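Local coordinates for protein diacylglycerol O-acyltransferase (Marinobacter hydrocarbonoclasticus, PDB 6CHJ) that probably transfers the acyl group of acyl-CoA to diacylglycerol to make triacylglycerol, and belongs to the wax ester synthase/diacylglycerol acyltransferase family, at residues P68-D73 and R112-V117; E85-P90 and L97-A102; K249-V254 and T260-V265; V266-A271 and L327-G332; F361-G366 and Q372-V377. All blocks are in the same frame, centred on the assembly; numbering follows the deposited sequence.

Overall arrangement
From the N terminus, contact 1 opens at 68-73 and closes at 112-117, joining the small two-stranded sheet to the start of strand 115-121. Contact 2 nests inside that loop: 85-90 folds back on helix 93-105, and both contacts reach the same six-stranded sheet. The other three follow in series. Contact 3 closes the short turn between helices 248-258 and 262-280; contact 4 closes a 55-residue excursion, packing helix 262-280 against helix 322-338, and touches contact 3, their centres 11 Å apart. Contact 5 closes the connection from helix 345-365 to strand 376-380 of the second six-stranded sheet, its centre 22 Å from that of contact 4. None cross.

Contact 1: P68-D73 and R112-V117; sequences PVWVED and RPMWEV
The indole of W70 meets M114 at its edge: the methyl CE lies near the ring plane, with W70 CH2 to M114 CE at 3.8 Å and W70 CZ3 almost as close. The contact is therefore carbon on carbon at the far rim of the six-membered ring, and the two side chains cross at about a right angle. The bend of M114 at chi3 (-108°) swings CE toward the tryptophan. A second touch lies further along, a van der Waals contact of a carboxylate oxygen on a ring CH2: D73 OD2 lies 3.4 Å from P113 CD, and these side chains also cross at about a right angle. Here strand 67-72, paired with strand 59-64 in a two-stranded antiparallel sheet, runs out beside the loop that leads into strand 115-121 of the mixed six-stranded sheet. M114 is the centre of an inverse gamma turn, closed by a weak bond from W115 N to P113 O at 3.1 Å. Beyond the turn, W115 NE1 is hydrogen-bonded to F57 O and its ring stacks with H81. D73 OD1 has a long, weak ion pair with R60, while L4 packs against W70.

Contact 2: E85-P90 and L97-A102; sequences EALPTP and LSFVSA
L87 and F99 mark the closest backbone approach, 7.3 Å between their CA atoms, where the chain leaving strand 82-86 passes beside helix 93-105. F99 carries the helix side of the contact. With CG anti to its backbone N (chi1 172°), the ring extends toward E85, whose OE1 lies at the ring edge near the plane, 3.0 Å from F99 CZ. The carboxylate is turned 56° from the ring, and E85 CB lies alongside, 3.9 Å from F99 CE1. L87 works nearer the root of the phenylalanine: its CD2 reaches F99 CB at 3.7 Å, the two side chains crossing at about a right angle. Strand, helix and the following strand 115-121 make a beta-alpha-beta unit, and I120 of that last strand packs against both L87 and F99. The same strand supplies H118, whose ND1 is hydrogen-bonded to E85 OE1, so one oxygen faces both an imidazole and a ring edge. With an alanine replacing the glutamate, H118 ND1 would probably lose this partner and the F99 rim would be freer to move. Across the helix, S101 OG gives a 2.6 Å hydrogen bond to L97 O, which S101 N also reaches, from the opposite face of the carbonyl.

Contact 3: K249-V254 and T260-V265; sequences KRIRAV and TTVNDV
I251, V254, V262 and V265 form the apolar seam between two consecutive helices joined by a short turn, where helix 248-258 packs against the first turn of helix 262-280. The tight part centres on I251 CG2, which lies 3.9 Å from V265 CG1 and 4.0 Å from V262 CG1, one methyl against two valines. This CG2 stands anti to the backbone N, which points it at them. The I251 and V265 side chains run past each other in opposite directions. V265 CG2 meets V254 CG1 at 4.0 Å. L446 and L449 of helix 437-453 pack against I251 and V254. The looser, more open side is at R252, partly exposed, whose CB points away from the partner helix; R252 CG touches V262 CG2 at 4.1 Å. At the helix start, T261 is the N-cap and forms a capping box with D264. D264 N bonds to T261 OG1, T261 N reaches the anti lone pair of D264 OD2, and T261 OG1 meets that same oxygen at 2.6 Å from above the carboxylate plane.

Contact 4: V266-A271 and L327-G332; sequences VTAMCA and LKIHHG
I329 projects from helix 322-338 onto helix 262-280, and its side chain carries this helix-helix packing; the two short segments approach to 9.7 Å between axes, their N-to-C directions 127° apart. From CB, which points toward the partner helix, the chain forks. I329 CG2, anti to the backbone N, stops methyl to methyl 3.9 Å from T267 CG2. The other branch leaves through CG1, anti to the carbonyl carbon (chi1 -72°), and its extended chi2 of 157° carries CD1 on to the alanines. There I329 CD1 meets A268 CA at 3.9 Å and lies 4.2 Å from A268 CB. The small alanine side chains let the isoleucine come close to the helix backbone, and A268 and I329 are the nearest pair of CA atoms, 6.9 Å apart. T267 presents only its methyl to I329, for its hydroxyl OG1 is hydrogen-bonded to N263 O one turn back in its own helix. L315 packs on T267 and A271, and H316 lies against I329; on the far side of helix 262-280, F423 covers V266, M269 and C270. The isoleucine tip finishes at A271, I329 CD1 to A271 CB being 3.6 Å.

Contact 5: F361-G366 and Q372-V377; sequences FHLLTG and QTFNVV
Q372 and H362 bury the most surface here, with L363 next. The imidazole of H362 stands out from helix 345-365 with CG anti to the backbone N (chi1 -179°), which sends its CD2 edge toward the glutamine. Q372 OE1 lies in the ring plane at that edge, 3.4 Å from H362 CD2, and the amide is turned almost perpendicular to the imidazole, the planes 85° apart. A water sits at the same ring edge, 2.8 Å from H362 NE2, and gives a weak hydrogen bond to Q372 OE1, so it bridges the two side chains. The other ring nitrogen, ND1, is hydrogen-bonded to A368 N in the connecting loop. The bend of Q372 at chi2 (78°) folds its amide back over its own chain, where NE2 donates to F374 O at 2.7 Å, close to the amide plane. An alanine in its place would probably leave F374 O without this donor, the water without its second partner and the CD2 edge of H362 without the oxygen beside it. L363 adds a looser apolar touch, its CD1 4.4 Å from F374 CZ, while F374 also meets F292 edge-to-face. G366 leaves the helix with positive phi, and its N bonds to H362 O at 2.6 Å. The whole is a helix-to-strand connection, the end of helix 345-365 passing through a short loop into strand 376-380 of the second mixed sheet.

Contact 1: P68-D73 and R112-V117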
# COMPACT_ATOMS: atom_id res chain seq x y z
N PRO B 68 -20.77 9.54 9.81
CA PRO B 68 -19.81 9.87 8.75
C PRO B 68 -20.42 10.73 7.66
O PRO B 68 -21.53 10.49 7.19
CB PRO B 68 -19.41 8.49 8.20
CG PRO B 68 -20.63 7.64 8.43
CD PRO B 68 -21.22 8.13 9.73
N VAL B 69 -19.66 11.75 7.24
CA VAL B 69 -20.09 12.68 6.21
C VAL B 69 -18.92 12.97 5.28
O VAL B 69 -17.75 12.86 5.67
CB VAL B 69 -20.63 14.00 6.79
CG1 VAL B 69 -21.81 13.73 7.71
CG2 VAL B 69 -19.53 14.75 7.53
N TRP B 70 -19.24 13.34 4.05
CA TRP B 70 -18.25 13.88 3.14
C TRP B 70 -18.08 15.37 3.40
O TRP B 70 -18.99 16.05 3.89
CB TRP B 70 -18.68 13.68 1.69
CG TRP B 70 -18.83 12.26 1.24
CD1 TRP B 70 -19.91 11.71 0.62
CD2 TRP B 70 -17.85 11.21 1.34
NE1 TRP B 70 -19.68 10.39 0.33
CE2 TRP B 70 -18.42 10.06 0.76
CE3 TRP B 70 -16.56 11.13 1.86
CZ2 TRP B 70 -17.74 8.84 0.69
CZ3 TRP B 70 -15.89 9.92 1.80
CH2 TRP B 70 -16.48 8.79 1.22
N VAL B 71 -16.90 15.89 3.07
CA VAL B 71 -16.59 17.31 3.21
C VAL B 71 -15.65 17.73 2.08
O VAL B 71 -14.83 16.94 1.61
CB VAL B 71 -15.96 17.67 4.58
CG1 VAL B 71 -17.00 17.65 5.68
CG2 VAL B 71 -14.82 16.74 4.90
N GLU B 72 -15.77 18.98 1.68
CA GLU B 72 -14.96 19.51 0.60
C GLU B 72 -13.52 19.68 1.07
O GLU B 72 -13.24 20.47 1.98
CB GLU B 72 -15.55 20.84 0.13
CG GLU B 72 -15.15 21.26 -1.27
CD GLU B 72 -14.60 22.67 -1.31
OE1 GLU B 72 -14.48 23.30 -0.23
OE2 GLU B 72 -14.29 23.17 -2.42
N ASP B 73 -12.60 18.95 0.46
CA ASP B 73 -11.22 18.94 0.95
C ASP B 73 -10.55 20.25 0.57
O ASP B 73 -10.30 20.53 -0.60
CB ASP B 73 -10.45 17.75 0.39
CG ASP B 73 -9.17 17.50 1.15
OD1 ASP B 73 -9.15 17.74 2.37
OD2 ASP B 73 -8.17 17.06 0.53
N ARG B 112 -7.74 11.46 3.37
CA ARG B 112 -7.77 12.22 2.13
C ARG B 112 -8.80 11.62 1.20
O ARG B 112 -9.21 10.47 1.37
CB ARG B 112 -6.39 12.22 1.46
CG ARG B 112 -5.28 12.38 2.46
CD ARG B 112 -3.99 12.45 1.74
NE ARG B 112 -3.63 13.85 1.50
CZ ARG B 112 -2.47 14.37 1.85
NH1 ARG B 112 -1.54 13.62 2.44
NH2 ARG B 112 -2.23 15.65 1.61
N PRO B 113 -9.28 12.40 0.22
CA PRO B 113 -10.17 11.83 -0.80
C PRO B 113 -9.57 10.54 -1.34
O PRO B 113 -8.37 10.44 -1.57
CB PRO B 113 -10.24 12.92 -1.87
CG PRO B 113 -9.18 13.92 -1.49
CD PRO B 113 -9.01 13.82 -0.03
N MET B 114 -10.41 9.52 -1.46
CA MET B 114 -9.89 8.16 -1.59
C MET B 114 -9.81 7.74 -3.05
O MET B 114 -10.51 6.85 -3.53
CB MET B 114 -10.73 7.22 -0.75
CG MET B 114 -10.80 7.67 0.71
SD MET B 114 -11.53 6.44 1.82
CE MET B 114 -13.13 7.19 2.18
N TRP B 115 -8.89 8.39 -3.77
CA TRP B 115 -8.62 8.00 -5.14
C TRP B 115 -7.14 8.12 -5.42
O TRP B 115 -6.45 8.95 -4.81
CB TRP B 115 -9.43 8.82 -6.14
CG TRP B 115 -9.13 10.28 -6.11
CD1 TRP B 115 -9.74 11.23 -5.34
CD2 TRP B 115 -8.15 10.98 -6.90
NE1 TRP B 115 -9.20 12.47 -5.59
CE2 TRP B 115 -8.22 12.34 -6.55
CE3 TRP B 115 -7.22 10.58 -7.86
CZ2 TRP B 115 -7.40 13.31 -7.13
CZ3 TRP B 115 -6.41 11.54 -8.45
CH2 TRP B 115 -6.51 12.88 -8.08
N GLU B 116 -6.63 7.27 -6.31
CA GLU B 116 -5.28 7.40 -6.83
C GLU B 116 -5.32 7.14 -8.32
O GLU B 116 -6.09 6.29 -8.79
CB GLU B 116 -4.32 6.42 -6.18
CG GLU B 116 -4.08 6.63 -4.70
CD GLU B 116 -3.53 5.40 -4.00
OE1 GLU B 116 -2.92 4.53 -4.67
OE2 GLU B 116 -3.73 5.29 -2.78
N VAL B 117 -4.50 7.87 -9.07
CA VAL B 117 -4.21 7.56 -10.46
C VAL B 117 -2.71 7.28 -10.59
O VAL B 117 -1.89 8.09 -10.15
CB VAL B 117 -4.62 8.69 -11.42
CG1 VAL B 117 -4.37 8.28 -12.85
CG2 VAL B 117 -6.07 9.09 -11.20

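Contact 2: E85-P90 and L97-A102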
# COMPACT_ATOMS: atom_id res chain seq x y z
N GLU B 85 5.08 6.20 -12.15
CA GLU B 85 5.85 5.02 -11.80
C GLU B 85 6.26 4.32 -13.09
O GLU B 85 5.80 4.66 -14.18
CB GLU B 85 5.06 4.07 -10.89
CG GLU B 85 5.01 4.48 -9.41
CD GLU B 85 3.59 4.49 -8.84
OE1 GLU B 85 2.64 4.23 -9.60
OE2 GLU B 85 3.43 4.76 -7.63
N ALA B 86 7.10 3.31 -12.93
CA ALA B 86 7.75 2.68 -14.06
C ALA B 86 7.83 1.18 -13.81
O ALA B 86 7.94 0.74 -12.66
CB ALA B 86 9.17 3.23 -14.26
N LEU B 87 7.77 0.40 -14.93
CA LEU B 87 7.85 -1.03 -14.73
C LEU B 87 9.30 -1.47 -14.70
O LEU B 87 10.15 -0.88 -15.37
CB LEU B 87 7.12 -1.77 -15.85
CG LEU B 87 5.60 -1.62 -15.90
CD1 LEU B 87 5.09 -2.46 -17.02
CD2 LEU B 87 4.93 -2.02 -14.57
N PRO B 88 9.64 -2.50 -13.93
CA PRO B 88 11.00 -3.04 -14.00
C PRO B 88 11.21 -3.77 -15.32
O PRO B 88 10.27 -4.28 -15.94
CB PRO B 88 11.05 -4.01 -12.82
CG PRO B 88 9.62 -4.52 -12.73
CD PRO B 88 8.72 -3.38 -13.18
N THR B 89 12.48 -3.82 -15.75
CA THR B 89 12.86 -4.61 -16.92
C THR B 89 12.31 -6.03 -16.78
O THR B 89 12.49 -6.66 -15.73
CB THR B 89 14.40 -4.64 -17.05
OG1 THR B 89 14.88 -3.34 -17.40
CG2 THR B 89 14.85 -5.63 -18.12
N PRO B 90 11.66 -6.58 -17.82
CA PRO B 90 11.61 -6.06 -19.19
C PRO B 90 10.34 -5.31 -19.60
O PRO B 90 10.10 -5.18 -20.81
CB PRO B 90 11.76 -7.32 -20.05
CG PRO B 90 11.32 -8.49 -19.13
CD PRO B 90 11.09 -7.94 -17.74
N LEU B 97 1.13 -6.48 -14.72
CA LEU B 97 0.11 -7.07 -13.88
C LEU B 97 0.61 -7.22 -12.45
O LEU B 97 -0.19 -7.08 -11.52
CB LEU B 97 -0.35 -8.41 -14.43
CG LEU B 97 -1.01 -8.34 -15.82
CD1 LEU B 97 -1.46 -9.72 -16.28
CD2 LEU B 97 -2.16 -7.35 -15.89
N SER B 98 1.92 -7.48 -12.29
CA SER B 98 2.52 -7.50 -10.96
C SER B 98 2.41 -6.14 -10.30
O SER B 98 2.16 -6.05 -9.09
CB SER B 98 3.98 -7.91 -11.02
OG SER B 98 4.16 -8.95 -11.96
N PHE B 99 2.59 -5.08 -11.08
CA PHE B 99 2.48 -3.74 -10.52
C PHE B 99 1.07 -3.51 -9.98
O PHE B 99 0.90 -2.96 -8.88
CB PHE B 99 2.85 -2.66 -11.55
CG PHE B 99 2.57 -1.25 -11.07
CD1 PHE B 99 3.56 -0.52 -10.42
CD2 PHE B 99 1.29 -0.69 -11.19
CE1 PHE B 99 3.28 0.77 -9.93
CE2 PHE B 99 1.01 0.58 -10.69
CZ PHE B 99 2.02 1.32 -10.07
N VAL B 100 0.06 -3.89 -10.75
CA VAL B 100 -1.32 -3.65 -10.31
C VAL B 100 -1.66 -4.53 -9.10
O VAL B 100 -2.39 -4.09 -8.19
CB VAL B 100 -2.31 -3.86 -11.47
CG1 VAL B 100 -3.75 -3.73 -10.98
CG2 VAL B 100 -2.02 -2.85 -12.61
N SER B 101 -1.10 -5.74 -9.04
CA SER B 101 -1.39 -6.65 -7.93
C SER B 101 -0.84 -6.10 -6.61
O SER B 101 -1.53 -6.12 -5.59
CB SER B 101 -0.82 -8.04 -8.24
OG SER B 101 -1.17 -8.47 -9.56
N ALA B 102 0.40 -5.59 -6.64
CA ALA B 102 0.98 -4.91 -5.49
C ALA B 102 0.19 -3.67 -5.11
O ALA B 102 -0.15 -3.46 -3.94
CB ALA B 102 2.44 -4.54 -5.79

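Contact 3: K249-V254 and T260-V265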
# COMPACT_ATOMS: atom_id res chain seq x y z
N LYS B 249 -15.84 -11.27 -32.13
CA LYS B 249 -16.41 -12.08 -33.21
C LYS B 249 -15.91 -13.51 -33.15
O LYS B 249 -16.63 -14.44 -33.56
CB LYS B 249 -16.14 -11.47 -34.60
CG LYS B 249 -16.43 -12.46 -35.78
CD LYS B 249 -17.91 -12.99 -35.80
CE LYS B 249 -18.03 -14.34 -36.56
NZ LYS B 249 -19.34 -15.03 -36.38
N ARG B 250 -14.71 -13.73 -32.62
CA ARG B 250 -14.32 -15.09 -32.29
C ARG B 250 -15.35 -15.74 -31.38
O ARG B 250 -15.75 -16.89 -31.58
CB ARG B 250 -12.94 -15.10 -31.64
CG ARG B 250 -12.52 -16.44 -31.11
CD ARG B 250 -11.05 -16.47 -30.65
NE ARG B 250 -10.72 -17.82 -30.21
CZ ARG B 250 -9.83 -18.13 -29.27
NH1 ARG B 250 -9.16 -17.18 -28.64
NH2 ARG B 250 -9.63 -19.41 -28.97
N ILE B 251 -15.85 -14.99 -30.40
CA ILE B 251 -16.82 -15.52 -29.44
C ILE B 251 -18.21 -15.60 -30.07
O ILE B 251 -18.99 -16.51 -29.78
CB ILE B 251 -16.81 -14.66 -28.16
CG1 ILE B 251 -15.59 -15.00 -27.30
CG2 ILE B 251 -18.08 -14.81 -27.35
CD1 ILE B 251 -15.47 -14.07 -26.07
N ARG B 252 -18.56 -14.63 -30.92
CA ARG B 252 -19.84 -14.71 -31.62
C ARG B 252 -19.90 -15.94 -32.53
O ARG B 252 -20.94 -16.60 -32.61
CB ARG B 252 -20.08 -13.43 -32.42
CG ARG B 252 -21.10 -12.52 -31.78
CD ARG B 252 -21.35 -11.31 -32.66
NE ARG B 252 -20.74 -10.08 -32.15
CZ ARG B 252 -19.63 -9.55 -32.65
NH1 ARG B 252 -19.00 -10.14 -33.66
NH2 ARG B 252 -19.14 -8.42 -32.15
N ALA B 253 -18.79 -16.28 -33.20
CA ALA B 253 -18.75 -17.50 -33.99
C ALA B 253 -19.16 -18.71 -33.16
O ALA B 253 -19.89 -19.59 -33.64
CB ALA B 253 -17.36 -17.70 -34.58
N VAL B 254 -18.73 -18.76 -31.90
CA VAL B 254 -19.11 -19.88 -31.06
C VAL B 254 -20.58 -19.78 -30.68
O VAL B 254 -21.27 -20.80 -30.54
CB VAL B 254 -18.17 -19.95 -29.84
CG1 VAL B 254 -18.62 -21.02 -28.81
CG2 VAL B 254 -16.74 -20.20 -30.32
N THR B 260 -26.21 -20.01 -28.85
CA THR B 260 -26.20 -19.38 -27.53
C THR B 260 -25.90 -17.89 -27.69
O THR B 260 -25.65 -17.40 -28.79
CB THR B 260 -25.18 -20.02 -26.59
OG1 THR B 260 -23.85 -19.70 -27.05
CG2 THR B 260 -25.38 -21.55 -26.51
N THR B 261 -25.93 -17.18 -26.56
CA THR B 261 -25.65 -15.75 -26.50
C THR B 261 -24.18 -15.51 -26.18
O THR B 261 -23.45 -16.44 -25.84
CB THR B 261 -26.50 -15.06 -25.43
OG1 THR B 261 -25.95 -15.36 -24.15
CG2 THR B 261 -27.94 -15.56 -25.46
N VAL B 262 -23.75 -14.25 -26.30
CA VAL B 262 -22.38 -13.92 -25.89
C VAL B 262 -22.21 -14.13 -24.39
O VAL B 262 -21.25 -14.77 -23.95
CB VAL B 262 -22.01 -12.48 -26.30
CG1 VAL B 262 -20.61 -12.14 -25.78
CG2 VAL B 262 -22.04 -12.33 -27.82
N ASN B 263 -23.16 -13.63 -23.59
CA ASN B 263 -23.08 -13.80 -22.14
C ASN B 263 -22.92 -15.26 -21.75
O ASN B 263 -22.22 -15.57 -20.77
CB ASN B 263 -24.31 -13.20 -21.46
CG ASN B 263 -24.05 -11.81 -20.91
OD1 ASN B 263 -24.16 -11.58 -19.70
ND2 ASN B 263 -23.71 -10.88 -21.79
N ASP B 264 -23.57 -16.18 -22.48
CA ASP B 264 -23.45 -17.60 -22.16
C ASP B 264 -22.02 -18.08 -22.37
O ASP B 264 -21.45 -18.75 -21.50
CB ASP B 264 -24.41 -18.43 -23.01
CG ASP B 264 -25.87 -18.09 -22.77
OD1 ASP B 264 -26.30 -18.07 -21.59
OD2 ASP B 264 -26.59 -17.84 -23.76
N VAL B 265 -21.43 -17.77 -23.53
CA VAL B 265 -20.09 -18.27 -23.83
C VAL B 265 -19.08 -17.75 -22.80
O VAL B 265 -18.24 -18.51 -22.30
CB VAL B 265 -19.68 -17.90 -25.26
CG1 VAL B 265 -18.22 -18.27 -25.50
CG2 VAL B 265 -20.60 -18.56 -26.28

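Contact 4: V266-A271 and L327-G332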
# COMPACT_ATOMS: atom_id res chain seq x y z
N VAL B 266 -19.16 -16.46 -22.48
CA VAL B 266 -18.20 -15.88 -21.55
C VAL B 266 -18.35 -16.47 -20.16
O VAL B 266 -17.36 -16.67 -19.43
CB VAL B 266 -18.35 -14.35 -21.57
CG1 VAL B 266 -17.45 -13.76 -20.57
CG2 VAL B 266 -18.04 -13.79 -22.97
N THR B 267 -19.59 -16.80 -19.76
CA THR B 267 -19.79 -17.50 -18.49
C THR B 267 -19.24 -18.91 -18.55
O THR B 267 -18.66 -19.41 -17.58
CB THR B 267 -21.28 -17.51 -18.14
OG1 THR B 267 -21.75 -16.15 -18.02
CG2 THR B 267 -21.53 -18.24 -16.82
N ALA B 268 -19.40 -19.57 -19.71
CA ALA B 268 -18.81 -20.88 -19.93
C ALA B 268 -17.29 -20.82 -19.90
O ALA B 268 -16.63 -21.73 -19.37
CB ALA B 268 -19.29 -21.44 -21.28
N MET B 269 -16.70 -19.78 -20.49
CA MET B 269 -15.25 -19.62 -20.38
C MET B 269 -14.82 -19.56 -18.91
O MET B 269 -13.84 -20.21 -18.53
CB MET B 269 -14.79 -18.37 -21.12
CG MET B 269 -14.68 -18.56 -22.63
SD MET B 269 -14.56 -16.95 -23.42
CE MET B 269 -12.94 -16.41 -22.85
N CYS B 270 -15.58 -18.83 -18.07
CA CYS B 270 -15.28 -18.81 -16.64
C CYS B 270 -15.46 -20.19 -16.01
O CYS B 270 -14.59 -20.65 -15.26
CB CYS B 270 -16.14 -17.76 -15.92
SG CYS B 270 -15.90 -16.03 -16.50
N ALA B 271 -16.59 -20.86 -16.29
CA ALA B 271 -16.80 -22.23 -15.79
C ALA B 271 -15.64 -23.16 -16.17
O ALA B 271 -15.12 -23.90 -15.33
CB ALA B 271 -18.11 -22.79 -16.31
N LEU B 327 -24.18 -25.57 -22.69
CA LEU B 327 -25.64 -25.59 -22.84
C LEU B 327 -26.36 -25.76 -21.51
O LEU B 327 -27.39 -25.12 -21.28
CB LEU B 327 -26.06 -26.69 -23.81
CG LEU B 327 -25.38 -26.59 -25.17
CD1 LEU B 327 -25.49 -27.93 -25.88
CD2 LEU B 327 -25.96 -25.46 -25.99
N LYS B 328 -25.85 -26.61 -20.61
CA LYS B 328 -26.41 -26.64 -19.26
C LYS B 328 -26.29 -25.28 -18.58
O LYS B 328 -27.17 -24.91 -17.79
CB LYS B 328 -25.74 -27.72 -18.41
CG LYS B 328 -25.85 -29.12 -19.00
CD LYS B 328 -25.98 -30.17 -17.91
CE LYS B 328 -25.81 -31.58 -18.47
NZ LYS B 328 -25.53 -32.59 -17.41
N ILE B 329 -25.22 -24.52 -18.87
CA ILE B 329 -25.11 -23.16 -18.36
C ILE B 329 -26.15 -22.26 -19.03
O ILE B 329 -26.81 -21.45 -18.37
CB ILE B 329 -23.68 -22.61 -18.56
CG1 ILE B 329 -22.69 -23.27 -17.60
CG2 ILE B 329 -23.64 -21.10 -18.37
CD1 ILE B 329 -21.23 -23.24 -18.06
N HIS B 330 -26.32 -22.41 -20.35
CA HIS B 330 -27.23 -21.54 -21.08
C HIS B 330 -28.66 -21.68 -20.58
O HIS B 330 -29.30 -20.69 -20.20
CB HIS B 330 -27.13 -21.84 -22.58
CG HIS B 330 -28.36 -21.47 -23.36
ND1 HIS B 330 -28.89 -22.29 -24.34
CD2 HIS B 330 -29.15 -20.37 -23.32
CE1 HIS B 330 -29.96 -21.71 -24.86
NE2 HIS B 330 -30.14 -20.55 -24.25
N HIS B 331 -29.18 -22.92 -20.57
CA HIS B 331 -30.54 -23.13 -20.10
C HIS B 331 -30.67 -22.82 -18.62
O HIS B 331 -31.70 -22.30 -18.18
CB HIS B 331 -31.00 -24.57 -20.40
CG HIS B 331 -31.27 -24.82 -21.86
ND1 HIS B 331 -30.61 -25.79 -22.58
CD2 HIS B 331 -32.11 -24.21 -22.72
CE1 HIS B 331 -31.04 -25.77 -23.83
NE2 HIS B 331 -31.95 -24.82 -23.95
N GLY B 332 -29.62 -23.11 -17.84
CA GLY B 332 -29.69 -22.84 -16.42
C GLY B 332 -29.86 -21.36 -16.11
O GLY B 332 -30.53 -21.01 -15.14

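Contact 5: F361-G366 and Q372-V377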
# COMPACT_ATOMS: atom_id res chain seq x y z
N PHE B 361 -24.65 -13.49 6.27
CA PHE B 361 -24.25 -13.94 7.59
C PHE B 361 -23.00 -14.80 7.51
O PHE B 361 -22.13 -14.72 8.40
CB PHE B 361 -25.38 -14.74 8.27
CG PHE B 361 -24.98 -15.34 9.61
CD1 PHE B 361 -25.18 -14.63 10.79
CD2 PHE B 361 -24.40 -16.61 9.68
CE1 PHE B 361 -24.80 -15.17 12.02
CE2 PHE B 361 -24.02 -17.15 10.91
CZ PHE B 361 -24.22 -16.42 12.09
N HIS B 362 -22.90 -15.63 6.48
CA HIS B 362 -21.73 -16.50 6.40
C HIS B 362 -20.47 -15.71 6.02
O HIS B 362 -19.41 -15.94 6.61
CB HIS B 362 -21.93 -17.64 5.41
CG HIS B 362 -20.74 -18.55 5.33
ND1 HIS B 362 -20.13 -19.06 6.46
CD2 HIS B 362 -20.03 -19.01 4.27
CE1 HIS B 362 -19.11 -19.81 6.10
NE2 HIS B 362 -19.02 -19.79 4.77
N LEU B 363 -20.57 -14.81 5.02
CA LEU B 363 -19.44 -13.94 4.66
C LEU B 363 -18.90 -13.19 5.87
O LEU B 363 -17.69 -13.22 6.13
CB LEU B 363 -19.87 -12.94 3.58
CG LEU B 363 -20.12 -13.70 2.28
CD1 LEU B 363 -20.87 -12.87 1.26
CD2 LEU B 363 -18.78 -14.17 1.72
N LEU B 364 -19.80 -12.58 6.65
CA LEU B 364 -19.39 -11.76 7.79
C LEU B 364 -18.77 -12.59 8.90
O LEU B 364 -17.89 -12.10 9.62
CB LEU B 364 -20.61 -11.00 8.33
CG LEU B 364 -20.98 -9.71 7.58
CD1 LEU B 364 -22.37 -9.24 8.00
CD2 LEU B 364 -19.93 -8.61 7.82
N THR B 365 -19.22 -13.82 9.08
CA THR B 365 -18.84 -14.55 10.29
C THR B 365 -18.05 -15.82 10.06
O THR B 365 -17.28 -16.21 10.94
CB THR B 365 -20.07 -14.88 11.14
OG1 THR B 365 -20.79 -15.98 10.56
CG2 THR B 365 -20.99 -13.65 11.31
N GLY B 366 -18.20 -16.47 8.90
CA GLY B 366 -17.59 -17.77 8.70
C GLY B 366 -18.17 -18.86 9.59
O GLY B 366 -17.53 -19.91 9.75
N GLN B 372 -23.05 -20.74 2.23
CA GLN B 372 -22.15 -20.03 1.32
C GLN B 372 -22.89 -19.50 0.09
O GLN B 372 -22.67 -18.36 -0.32
CB GLN B 372 -20.98 -20.93 0.92
CG GLN B 372 -20.08 -20.37 -0.20
CD GLN B 372 -19.11 -19.31 0.30
OE1 GLN B 372 -18.45 -19.49 1.32
NE2 GLN B 372 -19.05 -18.18 -0.42
N THR B 373 -23.76 -20.33 -0.52
CA THR B 373 -24.72 -19.94 -1.56
C THR B 373 -24.07 -19.62 -2.91
O THR B 373 -24.68 -19.83 -3.96
CB THR B 373 -25.55 -18.74 -1.08
OG1 THR B 373 -26.04 -18.98 0.24
CG2 THR B 373 -26.73 -18.48 -2.02
N PHE B 374 -22.86 -19.07 -2.91
CA PHE B 374 -22.17 -18.93 -4.18
C PHE B 374 -20.68 -18.95 -3.92
O PHE B 374 -20.21 -18.52 -2.87
CB PHE B 374 -22.60 -17.67 -4.96
CG PHE B 374 -22.44 -16.38 -4.20
CD1 PHE B 374 -21.25 -15.66 -4.28
CD2 PHE B 374 -23.50 -15.85 -3.45
CE1 PHE B 374 -21.10 -14.45 -3.59
CE2 PHE B 374 -23.36 -14.64 -2.76
CZ PHE B 374 -22.16 -13.94 -2.83
N ASN B 375 -19.94 -19.47 -4.89
CA ASN B 375 -18.51 -19.63 -4.71
C ASN B 375 -17.72 -18.47 -5.28
O ASN B 375 -16.57 -18.28 -4.87
CB ASN B 375 -18.05 -20.94 -5.33
CG ASN B 375 -18.84 -22.15 -4.81
OD1 ASN B 375 -19.89 -22.49 -5.34
ND2 ASN B 375 -18.32 -22.78 -3.77
N VAL B 376 -18.32 -17.67 -6.17
CA VAL B 376 -17.58 -16.60 -6.83
C VAL B 376 -18.58 -15.60 -7.42
O VAL B 376 -19.71 -15.95 -7.74
CB VAL B 376 -16.66 -17.21 -7.92
CG1 VAL B 376 -17.47 -18.06 -8.90
CG2 VAL B 376 -15.87 -16.12 -8.65
N VAL B 377 -18.14 -14.35 -7.57
CA VAL B 377 -18.87 -13.32 -8.30
C VAL B 377 -18.33 -13.28 -9.72
O VAL B 377 -17.12 -13.26 -9.93
CB VAL B 377 -18.73 -11.95 -7.63
CG1 VAL B 377 -19.39 -10.85 -8.50
CG2 VAL B 377 -19.33 -12.00 -6.22
O HOH W 1 -16.72 -20.97 3.73